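HTH marR-type domain-containing protein (Streptococcus agalactiae serotype III, PDB 7DVR) binds heme and probably acts as a heme-sensing, DNA-binding transcription factor of the MarR family. Local coordinates at residues Y26-L31 with T104-F109; Q35-M40 with E57-S62; M50-A55 with K91-T96. All blocks are in the same frame, centred on the assembly; numbering follows the deposited sequence.

Contact 1: residues Y26-L31 with T104-F109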
# COMPACT_ATOMS: atom_id res chain seq x y z
N TYR A 26 -1.51 -11.04 -21.84
CA TYR A 26 -2.80 -11.61 -22.24
C TYR A 26 -3.56 -10.60 -23.12
O TYR A 26 -4.66 -10.90 -23.55
CB TYR A 26 -3.42 -12.22 -20.96
CG TYR A 26 -2.67 -13.46 -20.46
CD1 TYR A 26 -1.42 -13.36 -19.85
CD2 TYR A 26 -3.15 -14.77 -20.64
CE1 TYR A 26 -0.69 -14.49 -19.44
CE2 TYR A 26 -2.46 -15.90 -20.20
CZ TYR A 26 -1.20 -15.77 -19.62
OH TYR A 26 -0.44 -16.86 -19.20
N ASP A 27 -2.97 -9.46 -23.49
CA ASP A 27 -3.58 -8.46 -24.39
C ASP A 27 -4.92 -8.02 -23.76
O ASP A 27 -5.92 -7.92 -24.49
CB ASP A 27 -3.84 -9.05 -25.78
CG ASP A 27 -3.95 -8.03 -26.89
OD1 ASP A 27 -3.50 -6.90 -26.71
OD2 ASP A 27 -4.43 -8.42 -27.96
N VAL A 28 -4.90 -7.76 -22.47
CA VAL A 28 -6.15 -7.25 -21.81
C VAL A 28 -5.76 -6.04 -21.02
O VAL A 28 -6.33 -5.75 -19.91
CB VAL A 28 -6.79 -8.33 -20.95
CG1 VAL A 28 -7.44 -9.36 -21.82
CG2 VAL A 28 -5.81 -8.91 -19.96
N GLU A 29 -4.82 -5.30 -21.59
CA GLU A 29 -4.46 -4.00 -21.05
C GLU A 29 -5.76 -3.16 -20.94
O GLU A 29 -6.72 -3.43 -21.65
CB GLU A 29 -3.45 -3.32 -21.96
CG GLU A 29 -2.72 -2.16 -21.31
CD GLU A 29 -1.77 -1.39 -22.22
OE1 GLU A 29 -1.44 -1.87 -23.34
OE2 GLU A 29 -1.34 -0.30 -21.79
N HIS A 30 -5.73 -2.19 -20.04
CA HIS A 30 -6.83 -1.22 -19.76
C HIS A 30 -8.07 -1.93 -19.24
O HIS A 30 -9.05 -1.24 -19.01
CB HIS A 30 -7.23 -0.38 -20.97
CG HIS A 30 -6.08 0.11 -21.78
ND1 HIS A 30 -5.92 -0.27 -23.10
CD2 HIS A 30 -5.06 0.94 -21.49
CE1 HIS A 30 -4.84 0.29 -23.59
NE2 HIS A 30 -4.29 1.05 -22.62
N LEU A 31 -8.07 -3.24 -19.09
CA LEU A 31 -9.28 -3.89 -18.59
C LEU A 31 -9.18 -4.21 -17.11
O LEU A 31 -10.21 -4.63 -16.53
CB LEU A 31 -9.59 -5.14 -19.40
CG LEU A 31 -10.18 -4.82 -20.76
CD1 LEU A 31 -9.81 -5.91 -21.72
CD2 LEU A 31 -11.70 -4.64 -20.70
N THR A 104 -13.61 -12.35 -23.47
CA THR A 104 -13.32 -13.79 -23.27
C THR A 104 -11.83 -13.94 -22.85
O THR A 104 -11.51 -14.82 -22.04
CB THR A 104 -13.68 -14.54 -24.56
OG1 THR A 104 -13.03 -13.88 -25.66
CG2 THR A 104 -15.19 -14.59 -24.77
N GLN A 105 -11.00 -13.03 -23.31
CA GLN A 105 -9.56 -13.00 -22.96
C GLN A 105 -9.43 -12.58 -21.50
O GLN A 105 -8.57 -13.05 -20.80
CB GLN A 105 -8.78 -12.00 -23.83
CG GLN A 105 -8.47 -12.50 -25.23
CD GLN A 105 -7.98 -11.41 -26.16
OE1 GLN A 105 -7.34 -10.45 -25.76
NE2 GLN A 105 -8.22 -11.62 -27.46
N PHE A 106 -10.27 -11.68 -21.03
CA PHE A 106 -10.13 -11.11 -19.67
C PHE A 106 -10.49 -12.18 -18.66
O PHE A 106 -9.86 -12.25 -17.60
CB PHE A 106 -11.05 -9.90 -19.46
CG PHE A 106 -10.75 -9.13 -18.20
CD1 PHE A 106 -9.51 -8.53 -17.99
CD2 PHE A 106 -11.73 -8.94 -17.23
CE1 PHE A 106 -9.25 -7.79 -16.84
CE2 PHE A 106 -11.46 -8.21 -16.08
CZ PHE A 106 -10.23 -7.63 -15.88
N GLU A 107 -11.52 -12.95 -18.98
CA GLU A 107 -12.01 -14.04 -18.08
C GLU A 107 -10.89 -15.07 -17.84
O GLU A 107 -10.72 -15.50 -16.68
CB GLU A 107 -13.23 -14.73 -18.68
CG GLU A 107 -14.48 -14.65 -17.84
CD GLU A 107 -15.68 -15.36 -18.47
OE1 GLU A 107 -15.70 -15.50 -19.73
OE2 GLU A 107 -16.56 -15.78 -17.72
N ILE A 108 -10.22 -15.49 -18.92
CA ILE A 108 -9.05 -16.42 -18.91
C ILE A 108 -7.98 -15.81 -18.02
O ILE A 108 -7.55 -16.44 -17.08
CB ILE A 108 -8.49 -16.69 -20.33
CG1 ILE A 108 -9.49 -17.45 -21.21
CG2 ILE A 108 -7.14 -17.39 -20.27
CD1 ILE A 108 -9.09 -17.54 -22.69
N PHE A 109 -7.56 -14.59 -18.33
CA PHE A 109 -6.53 -13.85 -17.59
C PHE A 109 -6.82 -13.87 -16.09
O PHE A 109 -5.93 -14.17 -15.32
CB PHE A 109 -6.42 -12.40 -18.08
CG PHE A 109 -5.62 -11.47 -17.19
CD1 PHE A 109 -4.23 -11.53 -17.13
CD2 PHE A 109 -6.25 -10.50 -16.41
CE1 PHE A 109 -3.53 -10.65 -16.31
CE2 PHE A 109 -5.54 -9.60 -15.63
CZ PHE A 109 -4.18 -9.69 -15.56
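Apolar packing joins Tyr26, Val28 and Leu31, in the connection between helix 4-25 and helix 34-44, to Gln105, Phe106 and Phe109 on helix 97-117. The connection starts with a Schellman motif: Asp27, the first residue to leave helical geometry, has positive phi and turns the chain. A type II beta turn follows from Val28 to Leu31, closed by a bond from Leu31 N to Val28 O, and it brings both of these side chains to the same helix.

Val28 is the central residue, and its two methyls go to different neighbours. CG1 lies anti to the carbonyl carbon (chi1 -73°) and reaches the aliphatic base of Gln105, with CG1 3.6 Å from Gln105 CB. CG2 sits over one face of the Phe109 ring, displaced toward its rim. This is a CH-pi contact, with CG2 4.1 Å from the centroid of the Phe109 ring and 23° off its normal. Val28 CB, by contrast, approaches Phe106 at the ring edge, 4.0 Å from CD1 of Phe106.

Leu31 adds its CB at 3.7 Å from Phe106 CD1, while its carbonyl oxygen comes obliquely to the far end of that ring. At the other end of the loop, Tyr26 CB lies 4.0 Å from Phe109 CD1. Phe109 also meets the ring of Tyr22, and Leu19 and Ala23 of helix 4-25 touch it too, so this ring sits between the helix and the loop that follows it. Lys102, about one turn before Phe106, donates a hydrogen bond to Asp27 O.

The Phe106 side chain is about 5 Å from a bound heme and that of Phe109 about 7 Å from the side chain of the axial ligand His114, so this packing borders the heme site of a MarR-type fold.

Contact 2: residues Q35-M40 with E57-S62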
# COMPACT_ATOMS: atom_id res chain seq x y z
N GLN A 35 -13.02 -0.44 -16.92
CA GLN A 35 -13.35 -0.86 -18.30
C GLN A 35 -13.73 -2.34 -18.27
O GLN A 35 -14.80 -2.66 -18.77
CB GLN A 35 -12.21 -0.49 -19.21
CG GLN A 35 -12.12 1.00 -19.38
CD GLN A 35 -11.03 1.44 -20.31
OE1 GLN A 35 -10.16 2.26 -19.95
NE2 GLN A 35 -11.07 0.93 -21.51
N GLY A 36 -12.90 -3.17 -17.65
CA GLY A 36 -13.18 -4.61 -17.48
C GLY A 36 -14.55 -4.85 -16.92
O GLY A 36 -15.25 -5.75 -17.38
N HIS A 37 -14.88 -4.12 -15.89
CA HIS A 37 -16.12 -4.39 -15.13
C HIS A 37 -17.29 -4.23 -16.08
O HIS A 37 -18.18 -5.08 -16.09
CB HIS A 37 -16.20 -3.48 -13.91
CG HIS A 37 -17.30 -3.91 -12.98
ND1 HIS A 37 -17.15 -4.95 -12.11
CD2 HIS A 37 -18.56 -3.48 -12.81
CE1 HIS A 37 -18.25 -5.16 -11.43
NE2 HIS A 37 -19.14 -4.27 -11.84
N LEU A 38 -17.30 -3.13 -16.81
CA LEU A 38 -18.42 -2.80 -17.73
C LEU A 38 -18.42 -3.78 -18.92
O LEU A 38 -19.45 -4.13 -19.40
CB LEU A 38 -18.29 -1.35 -18.22
CG LEU A 38 -18.60 -0.25 -17.19
CD1 LEU A 38 -18.71 1.14 -17.82
CD2 LEU A 38 -19.83 -0.56 -16.36
N VAL A 39 -17.28 -4.24 -19.41
CA VAL A 39 -17.23 -5.11 -20.61
C VAL A 39 -17.80 -6.44 -20.21
O VAL A 39 -18.59 -7.01 -20.93
CB VAL A 39 -15.76 -5.30 -21.08
CG1 VAL A 39 -15.52 -6.57 -21.90
CG2 VAL A 39 -15.28 -4.05 -21.78
N MET A 40 -17.40 -6.90 -19.04
CA MET A 40 -17.88 -8.21 -18.58
C MET A 40 -19.39 -8.11 -18.26
O MET A 40 -20.12 -9.12 -18.41
CB MET A 40 -17.12 -8.63 -17.34
CG MET A 40 -15.66 -8.80 -17.54
SD MET A 40 -15.36 -9.84 -18.99
CE MET A 40 -15.97 -11.43 -18.44
N GLU A 57 -24.57 4.14 -12.20
CA GLU A 57 -25.15 3.43 -11.05
C GLU A 57 -24.34 2.19 -10.77
O GLU A 57 -24.11 1.95 -9.62
CB GLU A 57 -26.62 3.10 -11.25
CG GLU A 57 -27.48 4.31 -11.07
CD GLU A 57 -28.86 4.21 -11.68
OE1 GLU A 57 -29.58 3.24 -11.36
OE2 GLU A 57 -29.22 5.10 -12.45
N ILE A 58 -23.98 1.42 -11.79
CA ILE A 58 -23.27 0.12 -11.61
C ILE A 58 -21.91 0.33 -10.96
O ILE A 58 -21.49 -0.55 -10.18
CB ILE A 58 -23.09 -0.59 -12.96
CG1 ILE A 58 -24.43 -1.02 -13.57
CG2 ILE A 58 -22.16 -1.78 -12.83
CD1 ILE A 58 -24.36 -1.22 -15.08
N LEU A 59 -21.21 1.42 -11.27
CA LEU A 59 -19.85 1.67 -10.71
C LEU A 59 -19.85 2.72 -9.59
O LEU A 59 -18.76 3.10 -9.14
CB LEU A 59 -18.97 2.14 -11.85
CG LEU A 59 -18.75 1.12 -12.96
CD1 LEU A 59 -17.97 1.78 -14.07
CD2 LEU A 59 -17.99 -0.11 -12.45
N HIS A 60 -21.00 3.24 -9.20
CA HIS A 60 -21.11 4.28 -8.15
C HIS A 60 -20.18 5.46 -8.46
O HIS A 60 -19.42 5.89 -7.58
CB HIS A 60 -20.79 3.70 -6.77
CG HIS A 60 -21.50 2.42 -6.47
ND1 HIS A 60 -20.86 1.19 -6.57
CD2 HIS A 60 -22.76 2.17 -6.06
CE1 HIS A 60 -21.71 0.23 -6.24
NE2 HIS A 60 -22.88 0.81 -5.91
N ILE A 61 -20.28 6.01 -9.65
CA ILE A 61 -19.46 7.18 -10.05
C ILE A 61 -20.38 8.28 -10.57
O ILE A 61 -21.55 8.03 -10.87
CB ILE A 61 -18.42 6.76 -11.11
CG1 ILE A 61 -19.08 6.09 -12.32
CG2 ILE A 61 -17.33 5.89 -10.49
CD1 ILE A 61 -18.18 5.97 -13.55
N SER A 62 -19.83 9.47 -10.70
CA SER A 62 -20.56 10.68 -11.15
C SER A 62 -20.66 10.63 -12.66
O SER A 62 -19.90 9.91 -13.32
CB SER A 62 -19.86 11.94 -10.77
OG SER A 62 -18.62 11.99 -11.51
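His37 and Leu38, neighbours on helix 34-44, present an imidazole and an isobutyl group to the last turn of helix 52-59, where Ile58 and Leu59 receive them. The His37 side chain leaves with CG anti to the backbone N (chi1 -169°), which carries its ring toward the facing helix. There the side chains of His37 and Leu59 run antiparallel alongside one another, and the ring's carbon CD2 comes within 3.4 Å of Leu59 CD2. Ile58 approaches the same ring differently: its CG2 methyl meets the rim, close to the ring plane, 4.0 Å from His37 CD2.

Leu38 crosses Leu59 at a slant. Its CD2 methyl is 3.8 Å from Leu59 CD1, and its CG and CD1 are about as near to that methyl. The two branches of Leu59 are thereby divided, CD1 toward Leu38 and CD2 toward His37. Ile58 is more distant from Leu38, with CG2 4.4 Å from Leu38 CD2. Leu69 of helix 63-75 touches both leucines, so three helices share this patch. Just beyond Leu59 the chain leaves helical geometry in a Schellman motif, with His60 at positive phi.

One imidazole nitrogen, ND1, is hydrogen-bonded to Glu2 OE1 of the second subunit. The CD2/NE2 edge thus packs against Ile58 and Leu59 while ND1 serves the dimer partner, whose carboxylate could favour a proton on ND1 and, if the ring is doubly protonated, would help stabilise its charge.

Contact 3: residues M50-A55 with K91-T96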
# COMPACT_ATOMS: atom_id res chain seq x y z
N MET A 50 -27.35 -1.20 -21.48
CA MET A 50 -26.61 -0.37 -20.51
C MET A 50 -26.49 1.03 -21.10
O MET A 50 -25.85 1.18 -22.08
CB MET A 50 -25.24 -0.97 -20.20
CG MET A 50 -24.34 -0.06 -19.34
SD MET A 50 -22.50 -0.79 -19.23
CE MET A 50 -22.94 -2.29 -18.29
N SER A 51 -27.10 1.98 -20.44
CA SER A 51 -26.94 3.41 -20.82
C SER A 51 -25.72 3.94 -20.03
O SER A 51 -25.25 3.31 -19.04
CB SER A 51 -28.19 4.18 -20.66
OG SER A 51 -28.61 4.09 -19.31
N ILE A 52 -25.35 5.17 -20.32
CA ILE A 52 -24.30 5.82 -19.49
C ILE A 52 -24.82 5.97 -18.07
O ILE A 52 -24.09 5.69 -17.14
CB ILE A 52 -23.83 7.11 -20.15
CG1 ILE A 52 -23.21 6.76 -21.51
CG2 ILE A 52 -22.85 7.81 -19.25
CD1 ILE A 52 -22.98 7.91 -22.43
N LYS A 53 -26.09 6.31 -17.93
CA LYS A 53 -26.71 6.37 -16.61
C LYS A 53 -26.59 5.01 -15.94
O LYS A 53 -26.35 4.98 -14.78
CB LYS A 53 -28.19 6.75 -16.74
CG LYS A 53 -28.98 6.44 -15.50
CD LYS A 53 -30.25 7.30 -15.38
CE LYS A 53 -31.06 7.01 -14.13
NZ LYS A 53 -31.96 5.84 -14.31
N ASP A 54 -26.84 3.90 -16.63
CA ASP A 54 -26.71 2.59 -15.96
C ASP A 54 -25.26 2.43 -15.53
O ASP A 54 -25.01 1.90 -14.41
CB ASP A 54 -27.23 1.44 -16.83
CG ASP A 54 -28.72 1.50 -17.13
OD1 ASP A 54 -29.49 1.75 -16.23
OD2 ASP A 54 -29.10 1.28 -18.25
N ALA A 55 -24.32 2.85 -16.38
CA ALA A 55 -22.88 2.70 -16.04
C ALA A 55 -22.57 3.41 -14.71
O ALA A 55 -22.01 2.76 -13.80
CB ALA A 55 -22.00 3.19 -17.17
N LYS A 91 -27.96 7.57 -23.93
CA LYS A 91 -26.84 7.01 -24.73
C LYS A 91 -26.75 5.56 -24.36
O LYS A 91 -26.41 5.30 -23.19
CB LYS A 91 -25.50 7.64 -24.37
CG LYS A 91 -25.32 9.10 -24.70
CD LYS A 91 -25.88 9.56 -26.03
CE LYS A 91 -26.18 11.04 -26.00
NZ LYS A 91 -26.89 11.50 -27.22
N TYR A 92 -26.84 4.65 -25.34
CA TYR A 92 -26.65 3.24 -25.00
C TYR A 92 -25.26 2.76 -25.53
O TYR A 92 -24.72 3.34 -26.48
CB TYR A 92 -27.72 2.40 -25.66
CG TYR A 92 -29.07 2.35 -24.95
CD1 TYR A 92 -29.21 1.83 -23.65
CD2 TYR A 92 -30.15 2.87 -25.59
CE1 TYR A 92 -30.43 1.85 -22.98
CE2 TYR A 92 -31.37 2.95 -24.90
CZ TYR A 92 -31.52 2.38 -23.65
OH TYR A 92 -32.81 2.38 -23.16
N LEU A 93 -24.68 1.80 -24.81
CA LEU A 93 -23.37 1.18 -25.00
C LEU A 93 -23.52 -0.25 -25.55
O LEU A 93 -24.25 -1.07 -24.90
CB LEU A 93 -22.57 1.15 -23.69
CG LEU A 93 -22.66 2.42 -22.83
CD1 LEU A 93 -21.70 2.46 -21.70
CD2 LEU A 93 -22.31 3.59 -23.69
N TYR A 94 -22.70 -0.62 -26.55
CA TYR A 94 -22.75 -1.98 -27.13
C TYR A 94 -21.34 -2.44 -27.37
O TYR A 94 -20.51 -1.66 -27.81
CB TYR A 94 -23.45 -2.05 -28.47
CG TYR A 94 -24.85 -1.45 -28.42
CD1 TYR A 94 -25.95 -2.16 -27.95
CD2 TYR A 94 -25.01 -0.11 -28.71
CE1 TYR A 94 -27.21 -1.56 -27.83
CE2 TYR A 94 -26.31 0.47 -28.66
CZ TYR A 94 -27.40 -0.25 -28.22
OH TYR A 94 -28.65 0.31 -28.20
N LEU A 95 -21.13 -3.64 -26.94
CA LEU A 95 -19.83 -4.30 -27.03
C LEU A 95 -19.62 -4.58 -28.53
O LEU A 95 -20.50 -5.07 -29.28
CB LEU A 95 -20.00 -5.53 -26.13
CG LEU A 95 -18.83 -6.18 -25.42
CD1 LEU A 95 -18.09 -5.25 -24.47
CD2 LEU A 95 -19.40 -7.42 -24.68
N THR A 96 -18.42 -4.27 -28.99
CA THR A 96 -17.98 -4.60 -30.37
C THR A 96 -17.36 -6.01 -30.47
O THR A 96 -17.24 -6.70 -29.46
CB THR A 96 -16.93 -3.58 -30.80
OG1 THR A 96 -15.78 -3.71 -29.94
CG2 THR A 96 -17.53 -2.21 -30.82
O HOH W 1 -26.64 -1.75 -24.09
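Two backbone hydrogen bonds tie the segments together. Leu93 N donates to Met50 O at 3.0 Å, nearly straight (160° at the hydrogen), and Ile52 N donates to Lys91 O at 3.1 Å with more bend (139°). Beside the first bond, a water accepts from Met50 N and donates to Leu93 O, extending the link where the two backbones are not bonded directly. Ser51 faces Tyr92 in a non-hydrogen-bonded antiparallel pair, and its CA approaches Lys91 O at 3.1 Å.

The chain then passes from this short, weakly bonded strand directly into helix 52-59 through a capping box. Ser51 OG accepts from Asp54 N, while Asp54 OD2 accepts the Ser51 N-H on its anti side, at 3.0 Å from N and tilted out of the carboxylate plane. With chi1 at 58°, OG lies between the backbone N and the carbonyl carbon, turned to the helix start. In the winged-helix fold of the MarR family, such a short strand ahead of the helix-turn-helix joins the wing hairpin, here strands 79-83 and 91-95.

Side chains pack on both faces of this junction. Tyr92 puts its ring edge to Met50 O and its CD1 3.9 Å from Ser51 CB. On the face of Met50 and Leu93, Leu93 CD2 rests 4.0 Å from Ile52 CG1. The Ile52 side chain lies parallel to the base of Lys91, with CG1 3.8 Å from Lys91 CB. Val70 of helix 63-75 touches both Ile52 and Leu93, and Ile81 of the neighbouring strand 79-83 lies against Leu93.

All three contacts fall within the MarR-type domain. Contact 2 is the middle one: its centre is 16 Å from that of contact 1 and 10 Å from that of contact 3, and it touches both, whereas contacts 1 and 3 stay about 7 Å apart at their nearest atoms. Along the chain, contact 1 spans the other two, whose segments alternate. Contacts 2 and 3 share helix 52-59, and helix 34-44 runs on toward strand 50-51. Strand 91-95 leads directly into helix 97-117 of contact 1. A continuous path of packing therefore runs from the heme side of the fold to the wing, and such a path could couple the two.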